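Local coordinates for protein 4-alpha-glucanotransferase (Corynebacterium glutamicum, PDB 5B68) that is an amylomaltase of the MalQ family, an enzyme that joins an N-terminal beta sandwich to a TIM-type barrel, at residues 251-256 with 364-369; 268-273 with 290-295; 559-564 with 671-676. All blocks are in the same frame, centred on the assembly; numbering follows the deposited sequence.

Contact 1: 251-256 with 364-369; sequences EDIPEF and DEQLAA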
loop_
_atom_site.group_PDB
_atom_site.type_symbol
_atom_site.label_atom_id
_atom_site.label_comp_id
_atom_site.label_asym_id
_atom_site.label_seq_id
_atom_site.Cartn_x
_atom_site.Cartn_y
_atom_site.Cartn_z
ATOM N N GLU A 251 -3.685 -27.589 3.922
ATOM C CA GLU A 251 -4.711 -28.610 3.690
ATOM C C GLU A 251 -5.610 -28.351 2.479
ATOM O O GLU A 251 -6.192 -29.288 1.946
ATOM C CB GLU A 251 -5.576 -28.880 4.954
ATOM C CG GLU A 251 -4.797 -29.303 6.198
ATOM C CD GLU A 251 -4.379 -28.166 7.100
ATOM O OE1 GLU A 251 -4.339 -26.949 6.652
ATOM O OE2 GLU A 251 -4.078 -28.478 8.272
ATOM N N ASP A 252 -5.696 -27.098 2.009
ATOM C CA ASP A 252 -6.473 -26.804 0.789
ATOM C C ASP A 252 -5.714 -27.014 -0.524
ATOM O O ASP A 252 -6.307 -26.942 -1.622
ATOM C CB ASP A 252 -6.933 -25.310 0.828
ATOM C CG ASP A 252 -7.987 -25.033 1.875
ATOM O OD1 ASP A 252 -8.512 -25.983 2.502
ATOM O OD2 ASP A 252 -8.276 -23.850 2.112
ATOM N N ILE A 253 -4.423 -27.334 -0.453
ATOM C CA ILE A 253 -3.685 -27.537 -1.684
ATOM C C ILE A 253 -4.140 -28.901 -2.290
ATOM O O ILE A 253 -4.077 -29.908 -1.593
ATOM C CB ILE A 253 -2.164 -27.520 -1.450
ATOM C CG1 ILE A 253 -1.640 -26.245 -0.756
ATOM C CG2 ILE A 253 -1.453 -27.743 -2.792
ATOM C CD1 ILE A 253 -0.271 -26.387 -0.087
ATOM N N PRO A 254 -4.564 -28.957 -3.555
ATOM C CA PRO A 254 -5.035 -30.253 -4.057
ATOM C C PRO A 254 -4.016 -31.402 -3.874
ATOM O O PRO A 254 -4.422 -32.509 -3.535
ATOM C CB PRO A 254 -5.277 -29.994 -5.544
ATOM C CG PRO A 254 -5.750 -28.568 -5.556
ATOM C CD PRO A 254 -4.888 -27.879 -4.526
ATOM N N GLU A 255 -2.733 -31.113 -4.002
ATOM C CA GLU A 255 -1.703 -32.171 -3.921
ATOM C C GLU A 255 -1.460 -32.637 -2.471
ATOM O O GLU A 255 -0.815 -33.690 -2.257
ATOM C CB GLU A 255 -0.374 -31.732 -4.573
ATOM C CG GLU A 255 -0.377 -31.657 -6.110
ATOM C CD GLU A 255 -1.198 -30.488 -6.627
ATOM O OE1 GLU A 255 -1.216 -29.446 -5.916
ATOM O OE2 GLU A 255 -1.855 -30.584 -7.686
ATOM N N PHE A 256 -1.958 -31.886 -1.473
ATOM C CA PHE A 256 -1.913 -32.286 -0.062
ATOM C C PHE A 256 -2.461 -33.709 0.106
ATOM O O PHE A 256 -1.913 -34.543 0.868
ATOM C CB PHE A 256 -2.767 -31.353 0.800
ATOM C CG PHE A 256 -2.866 -31.771 2.245
ATOM C CD1 PHE A 256 -1.892 -31.412 3.135
ATOM C CD2 PHE A 256 -3.938 -32.531 2.688
ATOM C CE1 PHE A 256 -1.970 -31.805 4.457
ATOM C CE2 PHE A 256 -4.021 -32.927 4.012
ATOM C CZ PHE A 256 -3.031 -32.568 4.890
ATOM N N ASP A 364 -1.483 -17.286 -5.283
ATOM C CA ASP A 364 -2.370 -16.811 -6.350
ATOM C C ASP A 364 -3.695 -17.557 -6.372
ATOM O O ASP A 364 -4.784 -16.944 -6.451
ATOM C CB ASP A 364 -1.678 -16.901 -7.734
ATOM C CG ASP A 364 -2.573 -16.415 -8.881
ATOM O OD1 ASP A 364 -2.554 -15.206 -9.144
ATOM O OD2 ASP A 364 -3.331 -17.158 -9.470
ATOM N N GLU A 365 -3.646 -18.881 -6.385
ATOM C CA GLU A 365 -4.889 -19.605 -6.495
ATOM C C GLU A 365 -5.738 -19.535 -5.196
ATOM O O GLU A 365 -6.959 -19.587 -5.308
ATOM C CB GLU A 365 -4.670 -21.058 -6.974
ATOM C CG GLU A 365 -4.052 -21.987 -5.967
ATOM C CD GLU A 365 -3.847 -23.438 -6.528
ATOM O OE1 GLU A 365 -3.236 -24.297 -5.834
ATOM O OE2 GLU A 365 -4.299 -23.689 -7.676
ATOM N N GLN A 366 -5.122 -19.467 -4.016
ATOM C CA GLN A 366 -5.914 -19.406 -2.784
ATOM C C GLN A 366 -6.573 -18.046 -2.649
ATOM O O GLN A 366 -7.721 -17.959 -2.191
ATOM C CB GLN A 366 -5.077 -19.730 -1.538
ATOM C CG GLN A 366 -4.751 -21.253 -1.575
ATOM C CD GLN A 366 -4.370 -21.883 -0.261
ATOM O OE1 GLN A 366 -4.380 -21.274 0.814
ATOM N NE2 GLN A 366 -3.893 -23.131 -0.372
ATOM N N LEU A 367 -5.854 -17.015 -3.077
ATOM C CA LEU A 367 -6.445 -15.643 -3.098
ATOM C C LEU A 367 -7.534 -15.513 -4.122
ATOM O O LEU A 367 -8.546 -14.867 -3.875
ATOM C CB LEU A 367 -5.374 -14.618 -3.397
ATOM C CG LEU A 367 -4.505 -14.173 -2.267
ATOM C CD1 LEU A 367 -3.408 -13.268 -2.777
ATOM C CD2 LEU A 367 -5.387 -13.386 -1.267
ATOM N N ALA A 368 -7.347 -16.107 -5.305
ATOM C CA ALA A 368 -8.429 -16.140 -6.279
ATOM C C ALA A 368 -9.671 -16.838 -5.720
ATOM O O ALA A 368 -10.772 -16.373 -5.934
ATOM C CB ALA A 368 -8.004 -16.867 -7.527
ATOM N N ALA A 369 -9.481 -17.941 -5.005
ATOM C CA ALA A 369 -10.638 -18.669 -4.473
ATOM C C ALA A 369 -11.330 -17.858 -3.373
ATOM O O ALA A 369 -12.564 -17.870 -3.314
ATOM C CB ALA A 369 -10.224 -20.019 -3.930
#
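The flat carboxamide of Gln366 meets segment 251-256 through its nitrogen. Asp252 CB lies 3.9 Å from Gln366 NE2, well off the amide plane on one side, while Ile253 CG1 approaches at the same distance from the other side and much nearer that plane. The second flat group lies within one segment: the ring of Phe256 carries Glu251 CA on one face, 3.9 Å above its centre. The contact belongs to an enlarged beta-alpha-beta crossover of the TIM-type barrel, in which the chain between parallel strands 215-218 and 382-387 makes a long, mostly helical excursion. It sets the loop before helix 261-277 against helix 349-376, the last helix before the crossover is completed. Gln366 CG stands beside the backbone N, anti to the carbonyl carbon (chi1 -71°), and the chain is extended from there, which carries the amide out from the helix to the loop, where it crosses the chain of Ile253 at about a right angle. Its oxygen is held by the backbone N of Arg249, just upstream of the loop segment, so the amide is bound to the same loop that it packs against. Ile253 is buried and also reaches Leu297 and Ile300 of helix 286-301. Asp252 turns its carboxylate to Asn199, and its backbone O bonds a glycerol molecule. Both Glu255 and Glu365 form salt bridges with Arg309, which probably offsets the like charges of Glu255 OE1 and Glu365 OE1, 5.5 Å apart. Coming from the opposite direction to Pro254, Glu365 places its OE1 4.2 Å from Pro254 CD.

Contact 2: 268-273 with 290-295; sequences AEMAAE and YAAKLQ
Helices 261-277 and 286-301 form a helical hairpin in the excursion between two barrel strands, and Met270 of the first helix reaches across to Ala292 and Gln295 of the second. The paired segments run in roughly opposite directions, with their closest approach at Met270 and Ala292, whose CA atoms are 7.6 Å apart. One long side chain spans that gap. The apolar part of the contact is Met270 SD against Ala292 CB at 3.6 Å; with only a methyl on the second helix, the thioether can lie close to the backbone there. The Met270 chain leaves the helix nearly extended through chi2 and then bends at chi3 (-69°), turning its methyl so that Met270 CE comes 3.9 Å from Ala292 O. One helical turn further on, Gln295 has CG anti to its own N (chi1 177°) and an extended chain, which carries its amide to the end of Met270, the two side chains crossing at a slant. Gln295 NE2 is 4.0 Å from Met270 SD and equally far from Met270 CE, and so sits evenly beside the terminal S-C bond. Gln295 is exposed, and both it and Met270 also touch a crystal neighbour, so this outer part of the contact may partly reflect lattice packing. Lys293, whose CB leaves its helix away from 268-273, gives NZ to the carbonyl oxygens of Ile246 and Ile248, fastening helix 286-301 to the loop that precedes helix 261-277. Trp193 touches both Ala271 and Lys293 and thereby bridges the two helices. Consecutive helices, linked by residues 278-285 and running in roughly opposite directions, form an antiparallel alpha-alpha hairpin.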
loop_
_atom_site.group_PDB
_atom_site.type_symbol
_atom_site.label_atom_id
_atom_site.label_comp_id
_atom_site.label_asym_id
_atom_site.label_seq_id
_atom_site.Cartn_x
_atom_site.Cartn_y
_atom_site.Cartn_z
ATOM N N ALA A 268 -1.503 -33.226 10.951
ATOM C CA ALA A 268 -2.677 -33.006 11.836
ATOM C C ALA A 268 -2.299 -32.790 13.274
ATOM O O ALA A 268 -3.001 -32.102 14.002
ATOM C CB ALA A 268 -3.644 -34.186 11.748
ATOM N N GLU A 269 -1.227 -33.450 13.715
ATOM C CA GLU A 269 -0.701 -33.239 15.058
ATOM C C GLU A 269 -0.110 -31.848 15.218
ATOM O O GLU A 269 -0.300 -31.181 16.261
ATOM C CB GLU A 269 0.365 -34.300 15.417
ATOM C CG GLU A 269 -0.169 -35.535 16.141
ATOM C CD GLU A 269 -1.384 -36.203 15.496
ATOM O OE1 GLU A 269 -1.220 -37.341 14.973
ATOM O OE2 GLU A 269 -2.504 -35.620 15.542
ATOM N N MET A 270 0.638 -31.417 14.220
ATOM C CA MET A 270 1.109 -30.025 14.219
ATOM C C MET A 270 -0.122 -29.092 14.208
ATOM O O MET A 270 -0.220 -28.144 15.015
ATOM C CB MET A 270 2.025 -29.746 13.000
ATOM C CG MET A 270 3.429 -30.253 13.144
ATOM S SD MET A 270 4.614 -29.280 12.139
ATOM C CE MET A 270 4.050 -29.811 10.521
ATOM N N ALA A 271 -1.085 -29.413 13.335
ATOM C CA ALA A 271 -2.276 -28.556 13.101
ATOM C C ALA A 271 -3.068 -28.417 14.403
ATOM O O ALA A 271 -3.264 -27.316 14.891
ATOM C CB ALA A 271 -3.178 -29.143 12.015
ATOM N N ALA A 272 -3.443 -29.561 14.985
ATOM C CA ALA A 272 -4.073 -29.594 16.304
ATOM C C ALA A 272 -3.388 -28.690 17.359
ATOM O O ALA A 272 -4.093 -28.001 18.114
ATOM C CB ALA A 272 -4.154 -31.017 16.788
ATOM N N GLU A 273 -2.058 -28.642 17.424
ATOM C CA GLU A 273 -1.406 -27.750 18.409
ATOM C C GLU A 273 -1.593 -26.260 18.098
ATOM O O GLU A 273 -1.698 -25.393 19.051
ATOM C CB GLU A 273 0.108 -28.030 18.602
ATOM C CG GLU A 273 0.821 -26.872 19.362
ATOM C CD GLU A 273 2.285 -27.119 19.721
ATOM O OE1 GLU A 273 3.056 -26.116 19.723
ATOM O OE2 GLU A 273 2.654 -28.291 20.011
ATOM N N TYR A 290 5.034 -20.433 10.783
ATOM C CA TYR A 290 5.598 -20.311 9.409
ATOM C C TYR A 290 6.555 -21.482 9.134
ATOM O O TYR A 290 6.463 -22.160 8.104
ATOM C CB TYR A 290 6.326 -18.977 9.281
ATOM C CG TYR A 290 6.649 -18.514 7.870
ATOM C CD1 TYR A 290 6.012 -19.040 6.757
ATOM C CD2 TYR A 290 7.627 -17.543 7.684
ATOM C CE1 TYR A 290 6.330 -18.559 5.458
ATOM C CE2 TYR A 290 7.912 -17.041 6.410
ATOM C CZ TYR A 290 7.273 -17.573 5.309
ATOM O OH TYR A 290 7.598 -17.045 4.061
ATOM N N ALA A 291 7.432 -21.693 10.100
ATOM C CA ALA A 291 8.388 -22.805 10.010
ATOM C C ALA A 291 7.672 -24.118 9.791
ATOM O O ALA A 291 8.069 -24.905 8.962
ATOM C CB ALA A 291 9.293 -22.855 11.243
ATOM N N ALA A 292 6.578 -24.346 10.509
ATOM C CA ALA A 292 5.823 -25.573 10.337
ATOM C C ALA A 292 5.104 -25.699 8.984
ATOM O O ALA A 292 5.132 -26.741 8.320
ATOM C CB ALA A 292 4.840 -25.713 11.498
ATOM N N LYS A 293 4.469 -24.600 8.524
ATOM C CA LYS A 293 3.911 -24.628 7.189
ATOM C C LYS A 293 4.985 -24.904 6.107
ATOM O O LYS A 293 4.743 -25.636 5.189
ATOM C CB LYS A 293 3.174 -23.316 6.892
ATOM C CG LYS A 293 1.841 -23.193 7.674
ATOM C CD LYS A 293 0.998 -22.019 7.186
ATOM C CE LYS A 293 -0.309 -21.865 8.034
ATOM N NZ LYS A 293 -1.245 -20.925 7.371
ATOM N N LEU A 294 6.125 -24.249 6.238
ATOM C CA LEU A 294 7.183 -24.364 5.205
ATOM C C LEU A 294 7.640 -25.829 5.111
ATOM O O LEU A 294 7.824 -26.391 4.025
ATOM C CB LEU A 294 8.335 -23.431 5.496
ATOM C CG LEU A 294 8.038 -21.959 5.200
ATOM C CD1 LEU A 294 8.922 -20.979 5.939
ATOM C CD2 LEU A 294 8.044 -21.769 3.689
ATOM N N GLN A 295 7.742 -26.472 6.265
ATOM C CA GLN A 295 8.096 -27.871 6.300
ATOM C C GLN A 295 7.084 -28.753 5.580
ATOM O O GLN A 295 7.441 -29.647 4.825
ATOM C CB GLN A 295 8.267 -28.334 7.736
ATOM C CG GLN A 295 8.573 -29.812 7.822
ATOM C CD GLN A 295 8.901 -30.204 9.239
ATOM O OE1 GLN A 295 9.938 -30.821 9.494
ATOM N NE2 GLN A 295 8.047 -29.792 10.184
#

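Contact 3: 559-564 with 671-676; sequences THDLPP and PNWCIP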
loop_
_atom_site.group_PDB
_atom_site.type_symbol
_atom_site.label_atom_id
_atom_site.label_comp_id
_atom_site.label_asym_id
_atom_site.label_seq_id
_atom_site.Cartn_x
_atom_site.Cartn_y
_atom_site.Cartn_z
ATOM N N THR A 559 -9.691 2.787 12.832
ATOM C CA THR A 559 -8.709 2.160 11.908
ATOM C C THR A 559 -7.831 1.280 12.748
ATOM O O THR A 559 -7.842 1.366 13.956
ATOM C CB THR A 559 -7.709 3.102 11.191
ATOM O OG1 THR A 559 -6.812 3.674 12.140
ATOM C CG2 THR A 559 -8.395 4.148 10.428
ATOM N N HIS A 560 -7.027 0.502 12.074
ATOM C CA HIS A 560 -6.080 -0.422 12.701
ATOM C C HIS A 560 -5.014 0.292 13.546
ATOM O O HIS A 560 -4.390 -0.366 14.353
ATOM C CB HIS A 560 -5.401 -1.308 11.603
ATOM C CG HIS A 560 -4.647 -0.515 10.599
ATOM N ND1 HIS A 560 -5.225 0.057 9.490
ATOM C CD2 HIS A 560 -3.357 -0.087 10.608
ATOM C CE1 HIS A 560 -4.320 0.762 8.834
ATOM N NE2 HIS A 560 -3.180 0.700 9.506
ATOM N N ASP A 561 -4.811 1.589 13.356
ATOM C CA ASP A 561 -3.842 2.323 14.175
ATOM C C ASP A 561 -4.465 2.959 15.451
ATOM O O ASP A 561 -3.770 3.692 16.150
ATOM C CB ASP A 561 -3.162 3.429 13.348
ATOM C CG ASP A 561 -2.161 2.878 12.305
ATOM O OD1 ASP A 561 -1.526 1.876 12.593
ATOM O OD2 ASP A 561 -2.007 3.484 11.240
ATOM N N LEU A 562 -5.753 2.736 15.724
ATOM C CA LEU A 562 -6.409 3.274 16.924
ATOM C C LEU A 562 -6.912 2.141 17.780
ATOM O O LEU A 562 -7.125 0.993 17.314
ATOM C CB LEU A 562 -7.601 4.149 16.539
ATOM C CG LEU A 562 -7.202 5.503 16.045
ATOM C CD1 LEU A 562 -8.359 6.171 15.316
ATOM C CD2 LEU A 562 -6.729 6.349 17.217
ATOM N N PRO A 563 -7.131 2.417 19.055
ATOM C CA PRO A 563 -7.843 1.375 19.819
ATOM C C PRO A 563 -9.269 1.196 19.237
ATOM O O PRO A 563 -9.845 2.156 18.767
ATOM C CB PRO A 563 -7.882 1.969 21.236
ATOM C CG PRO A 563 -6.704 2.884 21.276
ATOM C CD PRO A 563 -6.755 3.556 19.919
ATOM N N PRO A 564 -9.755 -0.026 19.171
ATOM C CA PRO A 564 -11.147 -0.245 18.775
ATOM C C PRO A 564 -12.121 0.555 19.626
ATOM O O PRO A 564 -11.776 0.987 20.720
ATOM C CB PRO A 564 -11.340 -1.689 18.999
ATOM C CG PRO A 564 -9.978 -2.277 18.741
ATOM C CD PRO A 564 -9.075 -1.306 19.432
ATOM N N PRO A 671 2.776 -5.700 21.676
ATOM C CA PRO A 671 2.837 -6.678 20.591
ATOM C C PRO A 671 2.066 -6.245 19.345
ATOM O O PRO A 671 1.110 -6.885 18.958
ATOM C CB PRO A 671 2.203 -7.929 21.201
ATOM C CG PRO A 671 1.771 -7.567 22.574
ATOM C CD PRO A 671 1.810 -6.090 22.702
ATOM N N ASN A 672 2.546 -5.202 18.683
ATOM C CA ASN A 672 1.873 -4.679 17.520
ATOM C C ASN A 672 1.758 -5.786 16.497
ATOM O O ASN A 672 2.654 -6.594 16.345
ATOM C CB ASN A 672 2.661 -3.516 16.909
ATOM C CG ASN A 672 2.800 -2.345 17.848
ATOM O OD1 ASN A 672 1.826 -1.850 18.369
ATOM N ND2 ASN A 672 4.021 -1.894 18.053
ATOM N N TRP A 673 0.596 -5.852 15.868
ATOM C CA TRP A 673 0.338 -6.752 14.767
ATOM C C TRP A 673 0.199 -8.203 15.192
ATOM O O TRP A 673 0.206 -9.082 14.374
ATOM C CB TRP A 673 1.402 -6.610 13.696
ATOM C CG TRP A 673 1.737 -5.209 13.380
ATOM C CD1 TRP A 673 2.905 -4.580 13.631
ATOM C CD2 TRP A 673 0.896 -4.248 12.745
ATOM N NE1 TRP A 673 2.854 -3.298 13.198
ATOM C CE2 TRP A 673 1.624 -3.064 12.653
ATOM C CE3 TRP A 673 -0.411 -4.275 12.253
ATOM C CZ2 TRP A 673 1.103 -1.917 12.098
ATOM C CZ3 TRP A 673 -0.919 -3.136 11.698
ATOM C CH2 TRP A 673 -0.167 -1.972 11.624
ATOM N N CYS A 674 0.097 -8.426 16.490
ATOM C CA CYS A 674 -0.008 -9.762 17.060
ATOM C C CYS A 674 -1.239 -10.037 17.933
ATOM O O CYS A 674 -1.264 -11.014 18.645
ATOM C CB CYS A 674 1.241 -10.069 17.873
ATOM S SG CYS A 674 2.753 -9.979 16.895
ATOM N N ILE A 675 -2.227 -9.156 17.888
ATOM C CA ILE A 675 -3.351 -9.217 18.814
ATOM C C ILE A 675 -4.526 -9.959 18.186
ATOM O O ILE A 675 -5.171 -9.433 17.313
ATOM C CB ILE A 675 -3.813 -7.791 19.185
ATOM C CG1 ILE A 675 -2.653 -6.945 19.727
ATOM C CG2 ILE A 675 -4.981 -7.819 20.150
ATOM C CD1 ILE A 675 -1.995 -7.478 20.976
ATOM N N PRO A 676 -4.804 -11.172 18.654
ATOM C CA PRO A 676 -5.932 -11.980 18.105
ATOM C C PRO A 676 -7.307 -11.383 18.408
ATOM O O PRO A 676 -7.465 -10.605 19.380
ATOM C CB PRO A 676 -5.801 -13.299 18.798
ATOM C CG PRO A 676 -5.240 -12.935 20.118
ATOM C CD PRO A 676 -4.287 -11.803 19.889
#
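His560 comes to the edge of the Trp673 indole: His560 CD2 lies near the indole plane, 3.8 Å from Trp673 CH2 and 4.1 Å from Trp673 CZ3. His560 CG stands between the backbone N and the carbonyl carbon (chi1 60°), the torsion with which its ring reaches the indole. The same corner of the six-membered ring is approached by Asp561, whose OD1 is 4.2 Å from Trp673 CH2, with the carboxylate steeply inclined to the indole (planes 74° apart). Both are loose contacts at these distances; the polar atoms have their own partners. Asp561 OD1 takes a hydrogen bond from Asn661, which also touches Trp673, while Asp561 OD2 and His560 NE2 both bond O8 of a bound BTB molecule, probably from the crystallisation liquor, though such a molecule may mark a pocket. The ring of Tyr235 also meets that of His560, the two planes about 15° apart. This is the C-terminal mouth of the TIM barrel, the end at which active sites of this fold lie: segment 559-564 follows strand 553-556, and segment 671-676 belongs to the loop after helix 650-654, which follows the adjacent strand 645-649. Tight turns position the side chains. Thr559 to Leu562 is a type I beta turn, closed by Leu562 N to Thr559 O at 3.1 Å, and Thr559 OG1 adds an ST turn by accepting from Asp561 N at 3.1 Å. On the other segment, Pro671 to Cys674 is a type II turn with Trp673 third, in a left-handed conformation. Asn672 anchors that turn, bonding Gln662 N through OD1 and Thr665 OG1 through ND2.

From the N terminus, the chain passes the beta sandwich and enters the barrel before contact 1 opens at 251-256. Contact 2 opens and closes within that loop, pairing 268-273 with 290-295, and only then does contact 1 close at 364-369, so contact 2 is nested inside it. The two also touch, Glu251 OE2 lying 3.9 Å from Ala271 CB; contact 1 ties the loop before helix 261-277 to helix 349-376, and contact 2 ties helices 261-277 and 286-301. Contact 3 follows in series, its segments 559-564 and 671-676 joining loops beyond neighbouring barrel strands. Its nearest atoms are about 12 Å from contact 2 and about 17 Å from contact 1.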